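Local coordinates for protein esterase (Sinorhizobium meliloti 1021, PDB 4TX1) that is a carbohydrate acetylesterase of the SGNH hydrolase family, probably cleaving acetyl and aryl esters with a serine-based active site, at residues 33-38 with 203-208. Residues are numbered along the deposited sequence; the frame is centred on the assembly and turned at random.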
# COMPACT_ATOMS: atom_id res chain seq x y z
N GLY A 33 -0.11 31.19 6.76
CA GLY A 33 -1.22 30.61 7.50
C GLY A 33 -2.38 30.38 6.56
O GLY A 33 -2.17 30.18 5.36
N ARG A 34 -3.59 30.37 7.09
CA ARG A 34 -4.77 30.04 6.32
C ARG A 34 -5.65 31.28 6.20
O ARG A 34 -5.78 32.04 7.20
CB ARG A 34 -5.54 28.96 7.03
CG ARG A 34 -6.58 28.30 6.15
CD ARG A 34 -7.30 27.09 6.76
NE ARG A 34 -8.09 26.40 5.76
CZ ARG A 34 -8.94 25.41 6.00
NH1 ARG A 34 -9.05 24.91 7.25
NH2 ARG A 34 -9.68 24.92 5.01
N HIS A 35 -6.18 31.55 5.04
CA HIS A 35 -7.18 32.62 4.88
C HIS A 35 -8.34 32.38 5.82
O HIS A 35 -8.77 31.22 6.10
CB HIS A 35 -7.69 32.74 3.39
CG HIS A 35 -6.64 33.09 2.41
ND1 HIS A 35 -5.79 34.16 2.59
CD2 HIS A 35 -6.35 32.58 1.19
CE1 HIS A 35 -4.96 34.23 1.56
NE2 HIS A 35 -5.32 33.31 0.67
N ALA A 36 -8.98 33.45 6.32
CA ALA A 36 -10.23 33.32 7.02
C ALA A 36 -11.25 32.57 6.24
O ALA A 36 -11.28 32.63 5.01
CB ALA A 36 -10.75 34.75 7.40
N LEU A 37 -12.07 31.95 6.93
CA LEU A 37 -13.13 31.05 6.39
C LEU A 37 -13.85 31.78 5.31
O LEU A 37 -14.06 31.28 4.25
CB LEU A 37 -14.10 30.60 7.49
CG LEU A 37 -15.28 29.74 7.04
CD1 LEU A 37 -14.78 28.42 6.46
CD2 LEU A 37 -16.23 29.49 8.19
N GLU A 38 -14.29 32.99 5.66
CA GLU A 38 -15.12 33.69 4.72
C GLU A 38 -14.46 34.10 3.45
O GLU A 38 -15.19 34.34 2.47
CB GLU A 38 -15.82 34.87 5.42
CG GLU A 38 -14.78 35.81 6.00
CD GLU A 38 -14.36 35.57 7.49
OE1 GLU A 38 -14.26 34.39 8.05
OE2 GLU A 38 -14.07 36.65 8.15
N LEU A 203 -2.72 32.10 -3.98
CA LEU A 203 -3.66 33.26 -4.17
C LEU A 203 -3.77 34.04 -2.87
O LEU A 203 -4.01 33.51 -1.78
CB LEU A 203 -5.04 32.76 -4.58
CG LEU A 203 -5.17 31.85 -5.81
CD1 LEU A 203 -6.60 31.37 -6.01
CD2 LEU A 203 -4.60 32.53 -7.08
N ASP A 204 -3.71 35.38 -2.95
CA ASP A 204 -4.02 36.14 -1.78
C ASP A 204 -5.50 36.12 -1.52
O ASP A 204 -6.25 35.44 -2.23
CB ASP A 204 -3.38 37.56 -1.94
CG ASP A 204 -4.05 38.41 -2.99
OD1 ASP A 204 -5.18 38.12 -3.42
OD2 ASP A 204 -3.44 39.46 -3.25
N ALA A 205 -5.98 36.82 -0.46
CA ALA A 205 -7.38 36.70 -0.01
C ALA A 205 -8.36 37.17 -1.04
O ALA A 205 -9.41 36.56 -1.32
CB ALA A 205 -7.64 37.34 1.37
N GLU A 206 -8.06 38.32 -1.62
CA GLU A 206 -8.99 38.83 -2.62
C GLU A 206 -9.03 37.94 -3.83
O GLU A 206 -10.12 37.80 -4.42
CB GLU A 206 -8.52 40.25 -3.04
CG GLU A 206 -9.36 40.88 -4.13
CD GLU A 206 -10.87 40.82 -3.99
OE1 GLU A 206 -11.47 40.78 -2.86
OE2 GLU A 206 -11.47 40.86 -5.14
N ASN A 207 -7.87 37.42 -4.27
CA ASN A 207 -7.83 36.58 -5.45
C ASN A 207 -8.52 35.23 -5.21
O ASN A 207 -9.19 34.68 -6.11
CB ASN A 207 -6.48 36.43 -6.04
CG ASN A 207 -6.09 37.62 -6.92
OD1 ASN A 207 -6.40 37.63 -8.09
ND2 ASN A 207 -5.36 38.57 -6.35
N THR A 208 -8.48 34.79 -3.97
CA THR A 208 -9.22 33.55 -3.60
C THR A 208 -10.75 33.83 -3.63
O THR A 208 -11.54 33.09 -4.21
CB THR A 208 -8.81 33.11 -2.23
OG1 THR A 208 -7.39 32.94 -2.19
CG2 THR A 208 -9.56 31.74 -1.83
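The ring of His35 carries the whole contact from its side, reaching from the loop after strand 33-34 to the first turn of helix 205-223. Its one hydrogen bond across runs from NE2 to Leu203 O, 2.8 Å long with an N-H...O angle of 161°. The acceptor lies nearly in the imidazole plane, so the bond leaves the ring at its edge. With CG anti to the carbonyl carbon (chi1 -63°), the ring projects toward the helix start. Thr208 OG1 makes a close polar approach, oblique to the ring and 3.5 Å from His35 NE2.

Nonpolar contact uses a ring face. Ala205 CA sits 4.0 Å from the centroid of the His35 ring and 18° off its normal, a CH-pi contact displaced toward the rim, while Ala205 CB comes within 3.9 Å of His35 ND1.

Asp204 is the N-cap of the helix the ring meets; its OD1 accepts from Asn207 N at 2.9 Å, the capping bond, nearly along the C-O axis, and also from Asn207 ND2, which comes from above the carboxylate plane. Within the same first turn, Asp204 O receives both Thr208 N and, at 2.7 Å, Thr208 OG1.

On the other segment, backbone bonding of His35 with Gly26 ties the loop to the small antiparallel hairpin, and Arg40 NE binds His35 O. Leu203 directly follows His202, the probable histidine of a Ser22-His202-Asp199 triad of the SGNH fold. Donation from NE2 implies a proton on that nitrogen, and the bond links the hairpin to the backbone beside the putative catalytic histidine.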